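Local coordinates for extracellular solute-binding protein, family 5 (Chelativorans sp., PDB 6WM6) that binds EDTA and related aminopolycarboxylates in the periplasm, as the solute-binding protein EppA, probably for uptake by an ABC transporter, at residues D158-T162 with A174-F180; L336-A341 with P526-L530. One frame throughout, in Å; residues are numbered along the deposited sequence.

Contact 1: residues D158-T162 with A174-F180; sequences DFIET and ATFSEPF
Main-chain hydrogen bonds tie Ile160-Thr162 to Ala174-Phe176, the neighbouring strands of an antiparallel beta hairpin, and a classic beta bulge interrupts them. Glu161 N and Thr162 N both donate to Thr175 O, at 2.8 Å and 3.2 Å, each lying in the carbonyl plane. Thr175 N returns an almost straight bond (175°) to Thr162 O. Beyond the bulge Ser177 N donates to Phe159 O at 2.9 Å, and Phe176 CA makes a CA-H...O contact with that same oxygen (3.2 Å).

The apolar contacts fall into two groups. Ile160 lays CG1 over one face of the Phe176 ring, a CH-pi contact 3.8 Å from the ring centroid, while its CD1 reaches the methyl of Ala174. Phe159 turns its ring toward the residues after the strand: CG stands anti to the carbonyl carbon (chi1 -74°), which brings CD2 to 3.4 Å from Glu178 CG. Phe180 CD1 stands over the rim of one Phe159 face, the planes inclined at 39°, an oblique meeting of two rings.

Water bridges supply the polar fringe. One links Asp158 O to Ser177 OG; another joins Thr162 OG1 and Thr175 OG1, whose side chains run side by side on one face of the sheet. A third hydrogen-bonds to Phe176 O and, weakly, to Glu161 OE1. Phe159, Glu161 and Thr162 each have a second conformer, so their side-chain contacts and water links are less certain.

Outside the pair, Arg144 and Trp138 bond to Ile160 O, and strand 111-117 flanks Ala174-Phe176 on the other edge. The bulge lets one carbonyl serve two amides and shifts the register by one residue, so the hairpin combines buried Ile160 and Phe176 with a hydrated, polar side.

Contact 2: residues L336-A341 with P526-L530; sequences LKAKTA and PIYQL
Tyr528 reaches from its strand to the end of helix 333-340, where its OH lies 2.8 Å from Thr340 OG1. That separation suits a hydrogen bond, although the phenol proton has another acceptor within reach. The threonine oxygen meets the tyrosine at its edge, close to the ring plane. Aliphatic atoms complete the first shell: Lys337 CG comes to 3.9 Å from Tyr528 CD2, and Ala341 CB is also 3.9 Å from Tyr528 CZ. Alongside, Leu336 CD2 meets Ile527 CG2 at 4.1 Å, the two side chains crossing at about a right angle.

The threonine hydroxyl is positioned by its own helix. With chi1 at 61°, OG1 sits between the backbone N and the carbonyl carbon and donates to Leu336 O at 2.7 Å, a bond that fixes the hydroxyl rotation and directs its proton away from the tyrosine. The outer half of the Lys337 chain curls away (chi3 and chi4 both 73°), taking NZ to a salt bridge with Asp342 and a hydrogen bond to Trp348 O, while its CG stays by the ring. Trp348 also meets the Tyr528 ring, their planes nearly perpendicular.

Met421 of helix 416-429 touches both Leu336 and Ile527. The backbone of Tyr307, on strand 305-311, hydrogen-bonds to that of Ile527 and Tyr528, so the C-terminal end of helix 333-340 lies against strand 524-537 of a mixed sheet, with helix 416-429 alongside.

Contacts 1 and 2 lie on opposite sides of the chain's centre, with centres 40 Å apart and nearest atoms about 22 Å apart; they share no helix or strand. Contact 1 is local, a hairpin at the margin of an antiparallel sheet, partly buried and bordered by water. Contact 2 is long-range and buried, bringing a helix end to a strand 185 residues further along. Contact 1 combines main-chain bonds and bridging waters with a packed aromatic and aliphatic side. Contact 2 has no main-chain hydrogen bond across it and rests mainly on side chains. Phenylalanines carry much of the apolar part of contact 1, whereas the one ring of contact 2, a tyrosine, also brings a hydroxyl.

Contact 1: residues D158-T162 with A174-F180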
ATOM      1  N   ASP A 158       7.003  16.838  -8.220  1.00 18.66           N
ATOM      2  CA  ASP A 158       8.075  17.476  -8.971  1.00 21.04           C
ATOM      3  C   ASP A 158       7.644  17.911 -10.373  1.00 21.49           C
ATOM      4  O   ASP A 158       8.351  18.723 -10.996  1.00 22.35           O
ATOM      5  CB  ASP A 158       9.346  16.613  -9.018  1.00 23.16           C
ATOM      6  CG  ASP A 158       9.123  15.212  -9.526  1.00 25.61           C
ATOM      7  OD1 ASP A 158       7.986  14.757  -9.696  1.00 25.26           O
ATOM      8  OD2 ASP A 158      10.146  14.514  -9.763  1.00 32.47           O
ATOM      9  N   PHE A 159       6.536  17.395 -10.895  1.00 19.96           N
ATOM     10  CA  PHE A 159       6.025  17.820 -12.196  0.57 19.63           C
ATOM     11  C   PHE A 159       5.317  19.169 -12.118  1.00 21.07           C
ATOM     12  O   PHE A 159       5.055  19.775 -13.159  1.00 20.87           O
ATOM     13  CB  PHE A 159       5.033  16.802 -12.767  0.57 20.95           C
ATOM     14  CG  PHE A 159       5.656  15.540 -13.298  0.57 22.28           C
ATOM     15  CD1 PHE A 159       6.455  14.738 -12.497  0.57 24.99           C
ATOM     16  CD2 PHE A 159       5.404  15.130 -14.602  0.57 21.44           C
ATOM     17  CE1 PHE A 159       7.010  13.559 -12.998  0.57 23.29           C
ATOM     18  CE2 PHE A 159       5.958  13.966 -15.102  0.57 25.98           C
ATOM     19  CZ  PHE A 159       6.754  13.178 -14.294  0.57 28.29           C
ATOM     20  N   ILE A 160       4.971  19.634 -10.918  1.00 19.35           N
ATOM     21  CA  ILE A 160       4.438  20.983 -10.745  1.00 20.38           C
ATOM     22  C   ILE A 160       5.619  21.950 -10.729  1.00 20.52           C
ATOM     23  O   ILE A 160       6.519  21.850  -9.883  1.00 21.53           O
ATOM     24  CB  ILE A 160       3.606  21.091  -9.458  1.00 18.42           C
ATOM     25  CG1 ILE A 160       2.323  20.248  -9.580  1.00 18.73           C
ATOM     26  CG2 ILE A 160       3.286  22.563  -9.137  1.00 20.58           C
ATOM     27  CD1 ILE A 160       1.532  20.146  -8.282  1.00 18.94           C
ATOM     28  N   GLU A 161       5.637  22.870 -11.680  1.00 19.47           N
ATOM     29  CA  GLU A 161       6.719  23.836 -11.821  0.53 21.14           C
ATOM     30  C   GLU A 161       6.436  25.156 -11.126  1.00 24.03           C
ATOM     31  O   GLU A 161       7.372  25.779 -10.590  1.00 24.06           O
ATOM     32  CB  GLU A 161       6.963  24.100 -13.317  0.53 25.41           C
ATOM     33  CG  GLU A 161       8.177  24.946 -13.623  0.53 26.34           C
ATOM     34  CD  GLU A 161       8.446  25.024 -15.110  0.53 37.13           C
ATOM     35  OE1 GLU A 161       7.472  25.163 -15.879  0.53 38.01           O
ATOM     36  OE2 GLU A 161       9.625  24.927 -15.507  0.53 43.95           O
ATOM     37  N   THR A 162       5.185  25.590 -11.101  1.00 21.90           N
ATOM     38  CA  THR A 162       4.779  26.793 -10.381  0.52 23.04           C
ATOM     39  C   THR A 162       3.495  26.498  -9.620  1.00 21.48           C
ATOM     40  O   THR A 162       2.618  25.775 -10.097  1.00 21.14           O
ATOM     41  CB  THR A 162       4.579  28.031 -11.255  0.52 26.19           C
ATOM     42  OG1 THR A 162       3.500  27.840 -12.159  0.52 23.24           O
ATOM     43  CG2 THR A 162       5.863  28.365 -12.021  0.52 26.72           C
ATOM     44  N   ALA A 174      -1.847  25.270  -9.845  1.00 19.19           N
ATOM     45  CA  ALA A 174      -0.663  24.457 -10.109  1.00 19.29           C
ATOM     46  C   ALA A 174      -0.434  24.380 -11.611  1.00 20.09           C
ATOM     47  O   ALA A 174      -1.323  23.942 -12.352  1.00 20.47           O
ATOM     48  CB  ALA A 174      -0.852  23.043  -9.564  1.00 18.78           C
ATOM     49  N   THR A 175       0.743  24.792 -12.053  1.00 19.55           N
ATOM     50  CA  THR A 175       1.129  24.692 -13.458  1.00 20.94           C
ATOM     51  C   THR A 175       2.232  23.644 -13.597  1.00 19.92           C
ATOM     52  O   THR A 175       3.242  23.716 -12.889  1.00 21.62           O
ATOM     53  CB  THR A 175       1.606  26.043 -13.997  1.00 22.71           C
ATOM     54  OG1 THR A 175       0.584  27.031 -13.803  1.00 24.98           O
ATOM     55  CG2 THR A 175       1.907  25.936 -15.498  1.00 26.01           C
ATOM     56  N   PHE A 176       2.024  22.677 -14.488  1.00 19.34           N
ATOM     57  CA  PHE A 176       2.916  21.543 -14.667  1.00 19.84           C
ATOM     58  C   PHE A 176       3.896  21.784 -15.809  1.00 22.61           C
ATOM     59  O   PHE A 176       3.561  22.401 -16.822  1.00 25.05           O
ATOM     60  CB  PHE A 176       2.091  20.277 -14.974  1.00 19.68           C
ATOM     61  CG  PHE A 176       1.285  19.757 -13.804  1.00 19.65           C
ATOM     62  CD1 PHE A 176       0.168  20.439 -13.349  1.00 19.10           C
ATOM     63  CD2 PHE A 176       1.645  18.575 -13.186  1.00 19.78           C
ATOM     64  CE1 PHE A 176      -0.581  19.937 -12.279  1.00 18.10           C
ATOM     65  CE2 PHE A 176       0.896  18.070 -12.129  1.00 20.18           C
ATOM     66  CZ  PHE A 176      -0.192  18.749 -11.671  1.00 19.29           C
ATOM     67  N   SER A 177       5.109  21.268 -15.646  1.00 20.92           N
ATOM     68  CA  SER A 177       6.106  21.362 -16.717  1.00 22.07           C
ATOM     69  C   SER A 177       5.892  20.346 -17.830  1.00 22.48           C
ATOM     70  O   SER A 177       6.431  20.529 -18.940  1.00 24.73           O
ATOM     71  CB  SER A 177       7.512  21.197 -16.130  1.00 24.15           C
ATOM     72  OG  SER A 177       7.629  19.968 -15.427  1.00 24.86           O
ATOM     73  N   GLU A 178       5.151  19.283 -17.563  1.00 21.90           N
ATOM     74  CA  GLU A 178       4.808  18.281 -18.561  1.00 22.51           C
ATOM     75  C   GLU A 178       3.566  17.548 -18.088  1.00 21.31           C
ATOM     76  O   GLU A 178       3.219  17.627 -16.905  1.00 22.22           O
ATOM     77  CB  GLU A 178       5.967  17.300 -18.784  1.00 25.56           C
ATOM     78  CG  GLU A 178       6.365  16.521 -17.555  1.00 26.66           C
ATOM     79  CD  GLU A 178       7.564  15.628 -17.807  1.00 44.15           C
ATOM     80  OE1 GLU A 178       7.375  14.507 -18.331  1.00 34.79           O
ATOM     81  OE2 GLU A 178       8.697  16.054 -17.499  1.00 40.45           O
ATOM     82  N   PRO A 179       2.882  16.838 -18.984  1.00 21.53           N
ATOM     83  CA  PRO A 179       1.618  16.192 -18.598  1.00 19.30           C
ATOM     84  C   PRO A 179       1.826  15.148 -17.510  1.00 22.02           C
ATOM     85  O   PRO A 179       2.831  14.441 -17.469  1.00 22.49           O
ATOM     86  CB  PRO A 179       1.135  15.536 -19.890  1.00 22.66           C
ATOM     87  CG  PRO A 179       1.851  16.259 -20.995  1.00 27.50           C
ATOM     88  CD  PRO A 179       3.174  16.674 -20.424  1.00 23.66           C
ATOM     89  N   PHE A 180       0.828  15.019 -16.641  1.00 19.41           N
ATOM     90  CA  PHE A 180       0.894  14.038 -15.555  1.00 18.89           C
ATOM     91  C   PHE A 180      -0.507  13.550 -15.228  1.00 18.78           C
ATOM     92  O   PHE A 180      -1.366  14.311 -14.753  1.00 19.01           O
ATOM     93  CB  PHE A 180       1.589  14.616 -14.326  1.00 18.54           C
ATOM     94  CG  PHE A 180       1.758  13.627 -13.200  1.00 19.95           C
ATOM     95  CD1 PHE A 180       2.563  12.527 -13.359  1.00 25.81           C
ATOM     96  CD2 PHE A 180       1.102  13.790 -12.011  1.00 19.45           C
ATOM     97  CE1 PHE A 180       2.705  11.605 -12.338  1.00 32.27           C
ATOM     98  CE2 PHE A 180       1.227  12.876 -10.985  1.00 19.19           C
ATOM     99  CZ  PHE A 180       2.038  11.793 -11.143  1.00 21.00           C
TER
HETATM  100  O   HOH W   1       8.311  20.764 -12.890  1.00 25.38           O
HETATM  101  O   HOH W   2       5.029  24.647 -18.085  1.00 46.44           O
HETATM  102  O   HOH W   3       0.796  28.215 -11.299  1.00 22.79           O

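Contact 2: residues L336-A341 with P526-L530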
ATOM      1  N   LEU A 336      -0.696 -23.803  -5.437  1.00 23.84           N
ATOM      2  CA  LEU A 336      -0.294 -22.817  -4.451  1.00 23.96           C
ATOM      3  C   LEU A 336      -1.520 -22.151  -3.837  1.00 22.58           C
ATOM      4  O   LEU A 336      -1.637 -22.013  -2.612  1.00 24.54           O
ATOM      5  CB  LEU A 336       0.586 -21.784  -5.151  1.00 34.36           C
ATOM      6  CG  LEU A 336       1.628 -21.003  -4.391  1.00 33.28           C
ATOM      7  CD1 LEU A 336       2.555 -21.885  -3.603  1.00 28.92           C
ATOM      8  CD2 LEU A 336       2.423 -20.203  -5.415  1.00 25.95           C
ATOM      9  N   LYS A 337      -2.452 -21.712  -4.684  1.00 21.05           N
ATOM     10  CA  LYS A 337      -3.652 -21.053  -4.197  1.00 21.74           C
ATOM     11  C   LYS A 337      -4.613 -22.047  -3.552  1.00 19.68           C
ATOM     12  O   LYS A 337      -5.261 -21.715  -2.559  1.00 20.09           O
ATOM     13  CB  LYS A 337      -4.310 -20.302  -5.360  1.00 22.02           C
ATOM     14  CG  LYS A 337      -5.374 -19.310  -4.930  1.00 20.89           C
ATOM     15  CD  LYS A 337      -5.892 -18.448  -6.092  1.00 20.48           C
ATOM     16  CE  LYS A 337      -6.776 -19.203  -7.048  1.00 21.29           C
ATOM     17  NZ  LYS A 337      -8.120 -19.497  -6.459  1.00 21.29           N
ATOM     18  N   ALA A 338      -4.692 -23.269  -4.089  1.00 20.81           N
ATOM     19  CA  ALA A 338      -5.564 -24.295  -3.522  1.00 21.34           C
ATOM     20  C   ALA A 338      -5.168 -24.661  -2.102  1.00 23.17           C
ATOM     21  O   ALA A 338      -6.043 -24.975  -1.272  1.00 25.66           O
ATOM     22  CB  ALA A 338      -5.536 -25.559  -4.386  1.00 23.53           C
ATOM     23  N   LYS A 339      -3.876 -24.614  -1.789  1.00 22.21           N
ATOM     24  CA  LYS A 339      -3.407 -25.005  -0.470  1.00 22.69           C
ATOM     25  C   LYS A 339      -3.411 -23.878   0.546  1.00 23.37           C
ATOM     26  O   LYS A 339      -3.489 -24.138   1.753  1.00 28.02           O
ATOM     27  CB  LYS A 339      -1.976 -25.559  -0.572  1.00 24.46           C
ATOM     28  CG  LYS A 339      -1.823 -26.807  -1.414  1.00 36.17           C
ATOM     29  CD  LYS A 339      -2.087 -28.053  -0.599  1.00 49.96           C
ATOM     30  CE  LYS A 339      -1.710 -29.313  -1.378  1.00 50.91           C
ATOM     31  NZ  LYS A 339      -2.591 -29.534  -2.556  1.00 57.18           N
ATOM     32  N   THR A 340      -3.328 -22.615   0.115  1.00 21.04           N
ATOM     33  CA  THR A 340      -3.111 -21.510   1.023  1.00 22.23           C
ATOM     34  C   THR A 340      -4.239 -20.489   1.086  1.00 28.08           C
ATOM     35  O   THR A 340      -4.283 -19.710   2.045  1.00 37.38           O
ATOM     36  CB  THR A 340      -1.810 -20.756   0.672  1.00 25.91           C
ATOM     37  OG1 THR A 340      -1.918 -20.237  -0.665  1.00 26.96           O
ATOM     38  CG2 THR A 340      -0.613 -21.675   0.760  1.00 25.78           C
ATOM     39  N   ALA A 341      -5.095 -20.419   0.078  1.00 21.37           N
ATOM     40  CA  ALA A 341      -6.197 -19.462   0.041  1.00 21.18           C
ATOM     41  C   ALA A 341      -7.541 -20.153  -0.102  1.00 19.82           C
ATOM     42  O   ALA A 341      -8.477 -19.846   0.656  1.00 21.20           O
ATOM     43  CB  ALA A 341      -6.003 -18.463  -1.116  1.00 22.10           C
ATOM     44  N   PRO A 526       3.987 -12.811 -10.023  1.00 14.54           N
ATOM     45  CA  PRO A 526       2.845 -12.454  -9.174  1.00 14.34           C
ATOM     46  C   PRO A 526       2.086 -13.698  -8.764  1.00 14.78           C
ATOM     47  O   PRO A 526       2.001 -14.670  -9.523  1.00 15.95           O
ATOM     48  CB  PRO A 526       1.993 -11.566 -10.096  1.00 16.02           C
ATOM     49  CG  PRO A 526       2.244 -12.138 -11.501  1.00 16.54           C
ATOM     50  CD  PRO A 526       3.683 -12.662 -11.466  1.00 15.56           C
ATOM     51  N   ILE A 527       1.506 -13.653  -7.561  1.00 15.42           N
ATOM     52  CA  ILE A 527       0.818 -14.809  -6.972  1.00 14.18           C
ATOM     53  C   ILE A 527      -0.670 -14.485  -6.797  1.00 14.35           C
ATOM     54  O   ILE A 527      -1.495 -14.855  -7.632  1.00 15.38           O
ATOM     55  CB  ILE A 527       1.543 -15.279  -5.705  1.00 15.15           C
ATOM     56  CG1 ILE A 527       2.996 -15.677  -6.036  1.00 16.45           C
ATOM     57  CG2 ILE A 527       0.819 -16.460  -5.080  1.00 17.99           C
ATOM     58  CD1 ILE A 527       3.892 -15.920  -4.830  1.00 17.98           C
ATOM     59  N   TYR A 528      -1.040 -13.796  -5.728  1.00 15.08           N
ATOM     60  CA  TYR A 528      -2.431 -13.387  -5.514  1.00 14.61           C
ATOM     61  C   TYR A 528      -2.447 -12.335  -4.416  1.00 14.49           C
ATOM     62  O   TYR A 528      -1.486 -12.162  -3.658  1.00 15.34           O
ATOM     63  CB  TYR A 528      -3.348 -14.568  -5.201  1.00 15.81           C
ATOM     64  CG  TYR A 528      -3.047 -15.359  -3.959  1.00 16.57           C
ATOM     65  CD1 TYR A 528      -3.223 -14.805  -2.696  1.00 17.43           C
ATOM     66  CD2 TYR A 528      -2.602 -16.692  -4.022  1.00 17.19           C
ATOM     67  CE1 TYR A 528      -2.967 -15.519  -1.528  1.00 18.50           C
ATOM     68  CE2 TYR A 528      -2.334 -17.397  -2.864  1.00 17.72           C
ATOM     69  CZ  TYR A 528      -2.514 -16.815  -1.639  1.00 18.62           C
ATOM     70  OH  TYR A 528      -2.268 -17.496  -0.451  1.00 24.27           O
ATOM     71  N   GLN A 529      -3.581 -11.643  -4.322  1.00 15.82           N
ATOM     72  CA  GLN A 529      -3.768 -10.575  -3.344  1.00 14.96           C
ATOM     73  C   GLN A 529      -3.928 -11.111  -1.931  1.00 14.71           C
ATOM     74  O   GLN A 529      -4.599 -12.119  -1.687  1.00 16.50           O
ATOM     75  CB  GLN A 529      -5.024  -9.787  -3.721  1.00 14.52           C
ATOM     76  CG  GLN A 529      -4.869  -8.884  -4.948  1.00 15.33           C
ATOM     77  CD  GLN A 529      -6.208  -8.531  -5.508  1.00 14.46           C
ATOM     78  OE1 GLN A 529      -6.786  -9.287  -6.288  1.00 16.39           O
ATOM     79  NE2 GLN A 529      -6.691  -7.353  -5.156  1.00 15.44           N
ATOM     80  N   LEU A 530      -3.342 -10.402  -0.970  1.00 15.27           N
ATOM     81  CA  LEU A 530      -3.560 -10.724   0.422  1.00 14.45           C
ATOM     82  C   LEU A 530      -5.004 -10.439   0.806  1.00 16.00           C
ATOM     83  O   LEU A 530      -5.596  -9.475   0.333  1.00 16.90           O
ATOM     84  CB  LEU A 530      -2.653  -9.893   1.331  1.00 17.25           C
ATOM     85  CG  LEU A 530      -1.189 -10.323   1.439  1.00 17.06           C
ATOM     86  CD1 LEU A 530      -0.416 -10.167   0.160  1.00 19.14           C
ATOM     87  CD2 LEU A 530      -0.513  -9.510   2.551  1.00 20.30           C
TER